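Caltubin, EF-hand (Lymnaea stagnalis, PDB 6VAN) probably binds calcium through its EF-hand helix-loop-helix motifs, whose loops hold strontium ions in this crystal. Local coordinates at residues 32-35 / 39-42; 102-107 / 112-117; 121-126 / 131-136. All coordinates share one frame; numbering follows the deposited sequence. Where two conformers were deposited one is given.

Contact 1. Residues 32-35 / 39-42; sequences YIRR and DVTD
Apolar contact across the segments runs through the side chains of I33 and V40, both buried, which cross at about a right angle. I33 offers its branch methyl: with CG1 beside the backbone N (chi1 -62°), I33 CG2 stands anti to that N and rests 3.7 Å from V40 CG2. The same methyl reaches the other branch of the valine, with I33 CG2 3.8 Å from V40 CG1, so it sits over the valine fork. At the margin, the extended chain of R34 passes across V40, its CG 4.0 Å from V40 CG1. This is the linker between two successive EF-hands: helix 26-34 leaves the first, the chain reverses, and T41 caps the start of helix 42-52, which enters the second, by bonding its OG1 to the N of T44. I33 also touches L86 of helix 77-87.

Polar contact between the segments goes through water. One molecule lies at the edge of the R34 guanidinium, in its plane, 2.9 Å from R34 NE, and also stands 2.7 Å from V40 O, bridging side chain to backbone. R35 folds back along its own segment, and R35 NH1 donates to Y32 O at 2.9 Å. That carbonyl also accepts from R35 N, the two donors arriving from opposite faces of its plane. D42 OD1 forms a salt bridge with K30 NZ.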
loop_
_atom_site.group_PDB
_atom_site.type_symbol
_atom_site.label_atom_id
_atom_site.label_comp_id
_atom_site.label_asym_id
_atom_site.label_seq_id
_atom_site.Cartn_x
_atom_site.Cartn_y
_atom_site.Cartn_z
ATOM N N TYR A 32 -10.619 0.353 -2.634
ATOM C CA TYR A 32 -9.340 -0.361 -2.399
ATOM C C TYR A 32 -8.749 0.060 -1.042
ATOM O O TYR A 32 -8.592 -0.788 -0.143
ATOM C CB TYR A 32 -8.391 -0.110 -3.567
ATOM C CG TYR A 32 -6.978 -0.514 -3.286
ATOM C CD1 TYR A 32 -6.654 -1.842 -3.113
ATOM C CD2 TYR A 32 -5.972 0.433 -3.175
ATOM C CE1 TYR A 32 -5.350 -2.230 -2.867
ATOM C CE2 TYR A 32 -4.663 0.063 -2.920
ATOM C CZ TYR A 32 -4.362 -1.273 -2.750
ATOM O OH TYR A 32 -3.079 -1.664 -2.501
ATOM N N ILE A 33 -8.454 1.344 -0.868
ATOM C CA ILE A 33 -7.784 1.836 0.372
ATOM C C ILE A 33 -8.730 1.666 1.567
ATOM O O ILE A 33 -8.231 1.416 2.678
ATOM C CB ILE A 33 -7.286 3.277 0.212
ATOM C CG1 ILE A 33 -6.228 3.371 -0.899
ATOM C CG2 ILE A 33 -6.770 3.821 1.535
ATOM C CD1 ILE A 33 -5.769 4.766 -1.197
ATOM N N ARG A 34 -10.041 1.768 1.370
ATOM C CA ARG A 34 -11.024 1.698 2.482
ATOM C C ARG A 34 -10.975 0.337 3.169
ATOM O O ARG A 34 -11.328 0.299 4.361
ATOM C CB ARG A 34 -12.447 1.939 1.980
ATOM C CG ARG A 34 -12.921 3.363 2.174
ATOM C CD ARG A 34 -14.393 3.518 1.788
ATOM N NE ARG A 34 -14.926 4.826 2.150
ATOM C CZ ARG A 34 -16.092 5.317 1.739
ATOM N NH1 ARG A 34 -16.866 4.605 0.933
ATOM N NH2 ARG A 34 -16.472 6.527 2.127
ATOM N N ARG A 35 -10.583 -0.722 2.459
ATOM C CA ARG A 35 -10.430 -2.075 3.042
ATOM C C ARG A 35 -9.570 -1.964 4.311
ATOM O O ARG A 35 -9.943 -2.579 5.297
ATOM C CB ARG A 35 -9.823 -3.054 2.036
ATOM C CG ARG A 35 -10.799 -3.523 0.961
ATOM C CD ARG A 35 -10.140 -4.062 -0.303
ATOM N NE ARG A 35 -9.005 -4.974 -0.088
ATOM C CZ ARG A 35 -7.706 -4.647 -0.187
ATOM N NH1 ARG A 35 -7.330 -3.416 -0.496
ATOM N NH2 ARG A 35 -6.777 -5.564 0.034
ATOM N N ASP A 39 -11.618 5.071 7.035
ATOM C CA ASP A 39 -11.920 6.524 7.094
ATOM C C ASP A 39 -10.825 7.295 6.349
ATOM O O ASP A 39 -10.441 8.388 6.820
ATOM C CB ASP A 39 -12.115 6.975 8.544
ATOM C CG ASP A 39 -13.247 6.244 9.255
ATOM O OD1 ASP A 39 -14.198 5.821 8.563
ATOM O OD2 ASP A 39 -13.168 6.099 10.487
ATOM N N VAL A 40 -10.314 6.728 5.246
ATOM C CA VAL A 40 -9.388 7.438 4.331
ATOM C C VAL A 40 -10.120 8.641 3.714
ATOM O O VAL A 40 -11.317 8.511 3.316
ATOM C CB VAL A 40 -8.815 6.514 3.235
ATOM C CG1 VAL A 40 -9.885 5.921 2.325
ATOM C CG2 VAL A 40 -7.752 7.229 2.421
ATOM N N THR A 41 -9.421 9.761 3.635
ATOM C CA THR A 41 -9.946 11.012 3.067
ATOM C C THR A 41 -9.910 10.950 1.547
ATOM O O THR A 41 -9.053 10.225 0.960
ATOM C CB THR A 41 -9.152 12.220 3.539
ATOM O OG1 THR A 41 -7.846 12.151 3.003
ATOM C CG2 THR A 41 -9.092 12.329 5.046
ATOM N N ASP A 42 -10.812 11.689 0.920
ATOM C CA ASP A 42 -10.858 11.855 -0.542
ATOM C C ASP A 42 -9.529 12.411 -1.043
ATOM O O ASP A 42 -9.081 11.962 -2.109
ATOM C CB ASP A 42 -12.052 12.729 -0.930
ATOM C CG ASP A 42 -13.367 11.964 -0.940
ATOM O OD1 ASP A 42 -13.457 10.919 -0.245
ATOM O OD2 ASP A 42 -14.291 12.397 -1.669
HETATM O O HOH W 1 -13.342 6.723 3.647
#

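Contact 2. Residues 102-107 / 112-117; sequences KVAEAV and EEALDT
A104 and A114 meet methyl to methyl at the tight centre of this helix pair, with A104 CB 3.6 Å from A114 CB. The backbones come correspondingly near, A104 CA standing 5.2 Å from A114 CA, and A104 CB is also 3.9 Å from A114 CA. Both alanines are buried; V101, of the same helix as A104, also touches A114, and M109, in the turn between the helices, lies against A104.

Toward the outside the packing thins to one aliphatic contact. E105 CG, set beside its backbone N (chi1 -70°), lies alongside the A114 methyl, E105 CG to A114 CB being 3.7 Å, and from there the chain runs on extended to its carboxylate. The exposed E113 bonds locally: its OE1 accepts from the N of S110, just before helix 111-122. T117 OG1 donates to E113 O at 2.8 Å, approaching the carbonyl from the face opposite to that used by T117 N.

Helix 97-106 leaves the third EF-hand and helix 111-122 enters the fourth, so the contact closes the hairpin between them. No hydrogen bond or salt bridge joins the two segments; their union is apolar, and the small methyls are what let two helical backbones approach this closely.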
loop_
_atom_site.group_PDB
_atom_site.type_symbol
_atom_site.label_atom_id
_atom_site.label_comp_id
_atom_site.label_asym_id
_atom_site.label_seq_id
_atom_site.Cartn_x
_atom_site.Cartn_y
_atom_site.Cartn_z
ATOM N N LYS A 102 -4.050 -5.246 11.941
ATOM C CA LYS A 102 -5.397 -4.995 11.386
ATOM C C LYS A 102 -5.312 -4.802 9.879
ATOM O O LYS A 102 -6.183 -5.316 9.148
ATOM C CB LYS A 102 -6.071 -3.801 12.047
ATOM C CG LYS A 102 -7.536 -3.627 11.679
ATOM N N VAL A 103 -4.316 -4.080 9.391
ATOM C CA VAL A 103 -4.175 -3.866 7.941
ATOM C C VAL A 103 -3.913 -5.223 7.267
ATOM O O VAL A 103 -4.517 -5.511 6.192
ATOM C CB VAL A 103 -3.069 -2.848 7.627
ATOM C CG1 VAL A 103 -2.672 -2.914 6.160
ATOM C CG2 VAL A 103 -3.471 -1.445 8.044
ATOM N N ALA A 104 -3.053 -6.046 7.841
ATOM C CA ALA A 104 -2.726 -7.359 7.251
ATOM C C ALA A 104 -3.985 -8.231 7.160
ATOM O O ALA A 104 -4.207 -8.866 6.088
ATOM C CB ALA A 104 -1.635 -8.033 8.009
ATOM N N GLU A 105 -4.820 -8.231 8.190
ATOM C CA GLU A 105 -6.094 -9.015 8.165
ATOM C C GLU A 105 -6.985 -8.447 7.059
ATOM O O GLU A 105 -7.581 -9.226 6.271
ATOM C CB GLU A 105 -6.762 -9.022 9.536
ATOM C CG GLU A 105 -6.013 -9.844 10.567
ATOM C CD GLU A 105 -6.788 -10.253 11.815
ATOM O OE1 GLU A 105 -7.895 -10.780 11.658
ATOM O OE2 GLU A 105 -6.258 -10.127 12.915
ATOM N N ALA A 106 -7.039 -7.135 6.943
ATOM C CA ALA A 106 -7.931 -6.446 5.992
ATOM C C ALA A 106 -7.581 -6.790 4.547
ATOM O O ALA A 106 -8.492 -6.730 3.710
ATOM C CB ALA A 106 -7.866 -4.955 6.239
ATOM N N VAL A 107 -6.322 -7.123 4.241
ATOM C CA VAL A 107 -5.869 -7.434 2.859
ATOM C C VAL A 107 -5.848 -8.949 2.618
ATOM O O VAL A 107 -5.402 -9.352 1.545
ATOM C CB VAL A 107 -4.506 -6.806 2.532
ATOM C CG1 VAL A 107 -4.492 -5.294 2.746
ATOM C CG2 VAL A 107 -3.384 -7.456 3.305
ATOM N N GLU A 112 -3.437 -15.296 12.555
ATOM C CA GLU A 112 -2.093 -15.793 12.905
ATOM C C GLU A 112 -1.081 -15.364 11.837
ATOM O O GLU A 112 0.056 -15.045 12.205
ATOM C CB GLU A 112 -2.042 -17.324 13.026
ATOM C CG GLU A 112 -2.635 -17.896 14.298
ATOM C CD GLU A 112 -2.356 -19.390 14.450
ATOM O OE1 GLU A 112 -1.531 -19.935 13.647
ATOM O OE2 GLU A 112 -2.984 -20.032 15.334
ATOM N N GLU A 113 -1.444 -15.378 10.561
ATOM C CA GLU A 113 -0.551 -14.927 9.486
ATOM C C GLU A 113 -0.231 -13.460 9.694
ATOM O O GLU A 113 0.972 -13.080 9.560
ATOM C CB GLU A 113 -1.183 -15.158 8.117
ATOM C CG GLU A 113 -1.322 -16.632 7.734
ATOM C CD GLU A 113 -2.228 -16.873 6.565
ATOM O OE1 GLU A 113 -2.913 -15.927 6.072
ATOM O OE2 GLU A 113 -2.287 -18.051 6.152
ATOM N N ALA A 114 -1.233 -12.659 10.021
ATOM C CA ALA A 114 -1.043 -11.210 10.268
ATOM C C ALA A 114 -0.131 -11.019 11.466
ATOM O O ALA A 114 0.851 -10.236 11.365
ATOM C CB ALA A 114 -2.361 -10.550 10.468
ATOM N N LEU A 115 -0.388 -11.676 12.585
ATOM C CA LEU A 115 0.452 -11.546 13.771
ATOM C C LEU A 115 1.880 -11.976 13.461
ATOM O O LEU A 115 2.800 -11.294 13.891
ATOM C CB LEU A 115 -0.128 -12.357 14.925
ATOM C CG LEU A 115 -1.281 -11.703 15.660
ATOM C CD1 LEU A 115 -2.016 -12.735 16.521
ATOM C CD2 LEU A 115 -0.777 -10.547 16.519
ATOM N N ASP A 116 2.092 -13.080 12.750
ATOM C CA ASP A 116 3.463 -13.597 12.522
ATOM C C ASP A 116 4.226 -12.652 11.580
ATOM O O ASP A 116 5.468 -12.508 11.755
ATOM C CB ASP A 116 3.428 -15.037 12.013
ATOM C CG ASP A 116 2.945 -16.060 13.028
ATOM O OD1 ASP A 116 2.990 -15.775 14.228
ATOM O OD2 ASP A 116 2.548 -17.152 12.591
ATOM N N THR A 117 3.548 -12.053 10.608
ATOM C CA THR A 117 4.186 -11.076 9.704
ATOM C C THR A 117 4.639 -9.865 10.521
ATOM O O THR A 117 5.779 -9.375 10.334
ATOM C CB THR A 117 3.210 -10.638 8.625
ATOM O OG1 THR A 117 2.776 -11.786 7.882
ATOM C CG2 THR A 117 3.813 -9.635 7.670
#

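Contact 3. Residues 121-126 / 131-136; sequences YYMSAD and GKLSLD. With SR (strontium ion), chain F.
D126 opens the fourth EF-hand loop and touches L133, G131 and the strontium ion it shares with K132. Its CB lies against the leucine, 3.8 Å from L133 CD2. With CG anti to the backbone N (chi1 -178°), the carboxylate is carried into the loop, where its two oxygens divide the work. D126 OD1 binds strontium at 2.5 Å, as does K132 O, also at 2.5 Å; the 3.2 Å between D126 OD1 and K132 O is a spacing of fellow ligands. D126 OD2 turns to the backbone and accepts from G131 N at 2.8 Å, on the syn side and 18° out of the carboxylate plane. This bond ties the first residue of the loop to the sixth, a glycine with positive phi, and should limit rotation of the carboxylate. N128, D130, E137 and two waters, one more distant, join the metal's shell.

L133 CD1 lies near Y122 O, and its CD2 against A125 and D126. The selenomethionine M123, in one of its two conformers, sets its CE 3.8 Å from L133 CG. Strand 132-133 pairs through L133 with V95 in the two-stranded sheet that couples this hand to its partner, while Y122 and M123 pack on L100 of helix 97-106.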
loop_
_atom_site.group_PDB
_atom_site.type_symbol
_atom_site.label_atom_id
_atom_site.label_comp_id
_atom_site.label_asym_id
_atom_site.label_seq_id
_atom_site.Cartn_x
_atom_site.Cartn_y
_atom_site.Cartn_z
ATOM N N TYR A 121 8.779 -9.971 11.109
ATOM C CA TYR A 121 9.450 -9.109 10.105
ATOM C C TYR A 121 9.286 -7.626 10.462
ATOM O O TYR A 121 10.283 -6.892 10.473
ATOM C CB TYR A 121 8.896 -9.451 8.727
ATOM C CG TYR A 121 9.254 -8.540 7.579
ATOM C CD1 TYR A 121 10.532 -8.042 7.391
ATOM C CD2 TYR A 121 8.300 -8.248 6.624
ATOM C CE1 TYR A 121 10.837 -7.233 6.299
ATOM C CE2 TYR A 121 8.586 -7.459 5.527
ATOM C CZ TYR A 121 9.852 -6.934 5.368
ATOM O OH TYR A 121 10.096 -6.166 4.266
ATOM N N TYR A 122 8.079 -7.152 10.682
ATOM C CA TYR A 122 7.897 -5.688 10.849
ATOM C C TYR A 122 8.545 -5.193 12.137
ATOM O O TYR A 122 9.264 -4.169 12.116
ATOM C CB TYR A 122 6.441 -5.277 10.748
ATOM C CG TYR A 122 5.826 -5.426 9.381
ATOM C CD1 TYR A 122 6.563 -5.780 8.259
ATOM C CD2 TYR A 122 4.478 -5.209 9.217
ATOM C CE1 TYR A 122 5.976 -5.907 7.018
ATOM C CE2 TYR A 122 3.882 -5.313 7.979
ATOM C CZ TYR A 122 4.634 -5.645 6.875
ATOM O OH TYR A 122 4.071 -5.706 5.628
HETATM N N MSE A 123 8.340 -5.904 13.248
HETATM C CA MSE A 123 8.867 -5.454 14.536
HETATM C C MSE A 123 10.379 -5.650 14.603
HETATM O O MSE A 123 11.023 -5.074 15.474
HETATM C CB MSE A 123 8.185 -6.159 15.709
HETATM C CG MSE A 123 6.780 -5.672 15.976
HETATM SE SE MSE A 123 6.597 -3.709 16.241
HETATM C CE MSE A 123 5.699 -3.001 14.621
ATOM N N SER A 124 10.969 -6.399 13.675
ATOM C CA SER A 124 12.433 -6.506 13.632
ATOM C C SER A 124 13.046 -5.105 13.396
ATOM O O SER A 124 14.263 -4.908 13.712
ATOM C CB SER A 124 12.925 -7.485 12.597
ATOM O OG SER A 124 12.831 -6.995 11.283
ATOM N N ALA A 125 12.276 -4.151 12.850
ATOM C CA ALA A 125 12.700 -2.745 12.599
ATOM C C ALA A 125 12.394 -1.835 13.788
ATOM O O ALA A 125 12.752 -0.643 13.729
ATOM C CB ALA A 125 12.065 -2.238 11.327
ATOM N N ASP A 126 11.813 -2.338 14.864
ATOM C CA ASP A 126 11.434 -1.521 16.036
ATOM C C ASP A 126 12.673 -1.372 16.931
ATOM O O ASP A 126 12.849 -2.168 17.898
ATOM C CB ASP A 126 10.271 -2.141 16.807
ATOM C CG ASP A 126 9.805 -1.336 17.994
ATOM O OD1 ASP A 126 10.230 -0.178 18.095
ATOM O OD2 ASP A 126 8.999 -1.847 18.763
ATOM N N GLY A 131 7.037 -0.789 20.445
ATOM C CA GLY A 131 5.829 -1.450 19.927
ATOM C C GLY A 131 5.238 -0.712 18.734
ATOM O O GLY A 131 4.094 -0.965 18.363
ATOM N N LYS A 132 6.010 0.146 18.098
ATOM C CA LYS A 132 5.510 0.898 16.933
ATOM C C LYS A 132 6.700 1.338 16.095
ATOM O O LYS A 132 7.847 1.396 16.613
ATOM C CB LYS A 132 4.654 2.073 17.390
ATOM C CG LYS A 132 5.409 3.156 18.125
ATOM C CD LYS A 132 4.515 4.125 18.872
ATOM C CE LYS A 132 5.303 5.225 19.548
ATOM N NZ LYS A 132 4.413 6.116 20.340
ATOM N N LEU A 133 6.428 1.618 14.832
ATOM C CA LEU A 133 7.486 2.078 13.895
ATOM C C LEU A 133 7.281 3.542 13.539
ATOM O O LEU A 133 6.182 3.939 13.166
ATOM C CB LEU A 133 7.465 1.245 12.624
ATOM C CG LEU A 133 7.603 -0.265 12.804
ATOM C CD1 LEU A 133 7.552 -0.966 11.460
ATOM C CD2 LEU A 133 8.840 -0.662 13.589
ATOM N N SER A 134 8.374 4.285 13.582
ATOM C CA SER A 134 8.464 5.600 12.927
ATOM C C SER A 134 8.671 5.392 11.437
ATOM O O SER A 134 9.019 4.261 11.011
ATOM C CB SER A 134 9.614 6.360 13.487
ATOM O OG SER A 134 10.808 5.689 13.179
ATOM N N LEU A 135 8.586 6.455 10.641
ATOM C CA LEU A 135 8.906 6.341 9.212
ATOM C C LEU A 135 10.335 5.836 9.068
ATOM O O LEU A 135 10.621 5.020 8.171
ATOM C CB LEU A 135 8.722 7.687 8.516
ATOM C CG LEU A 135 9.119 7.725 7.051
ATOM C CD1 LEU A 135 8.287 6.779 6.186
ATOM C CD2 LEU A 135 9.039 9.147 6.541
ATOM N N ASP A 136 11.247 6.332 9.894
ATOM C CA ASP A 136 12.671 5.976 9.746
ATOM C C ASP A 136 12.930 4.491 10.057
ATOM O O ASP A 136 13.853 3.919 9.496
ATOM C CB ASP A 136 13.540 6.908 10.580
ATOM C CG ASP A 136 13.808 8.182 9.806
ATOM O OD1 ASP A 136 14.449 8.091 8.734
ATOM O OD2 ASP A 136 13.319 9.225 10.255
HETATM SR SR SR F . 9.959 2.237 17.536
HETATM O O HOH W 2 8.963 4.534 17.831
HETATM O O HOH W 3 11.447 4.684 17.471
#

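From the N terminus, contact 1 comes first, closing the short linker between helices 26-34 and 42-52. Contact 2 closes the equivalent turn between helices 97-106 and 111-122, and contact 3 then closes the metal-binding loop that follows helix 111-122. The three stand in series along the chain, none enclosing or crossing another. In space, however, contacts 1 and 2 meet: R35 O packs 3.3 Å from A106 CB, bringing segment 32-35 against helix 97-106 of the third hand. Contacts 2 and 3 share helix 111-122, where T117 O and Y122 N form a probable hydrogen bond. Contacts 1 and 3 stay apart, their nearest atoms about 12 Å from each other.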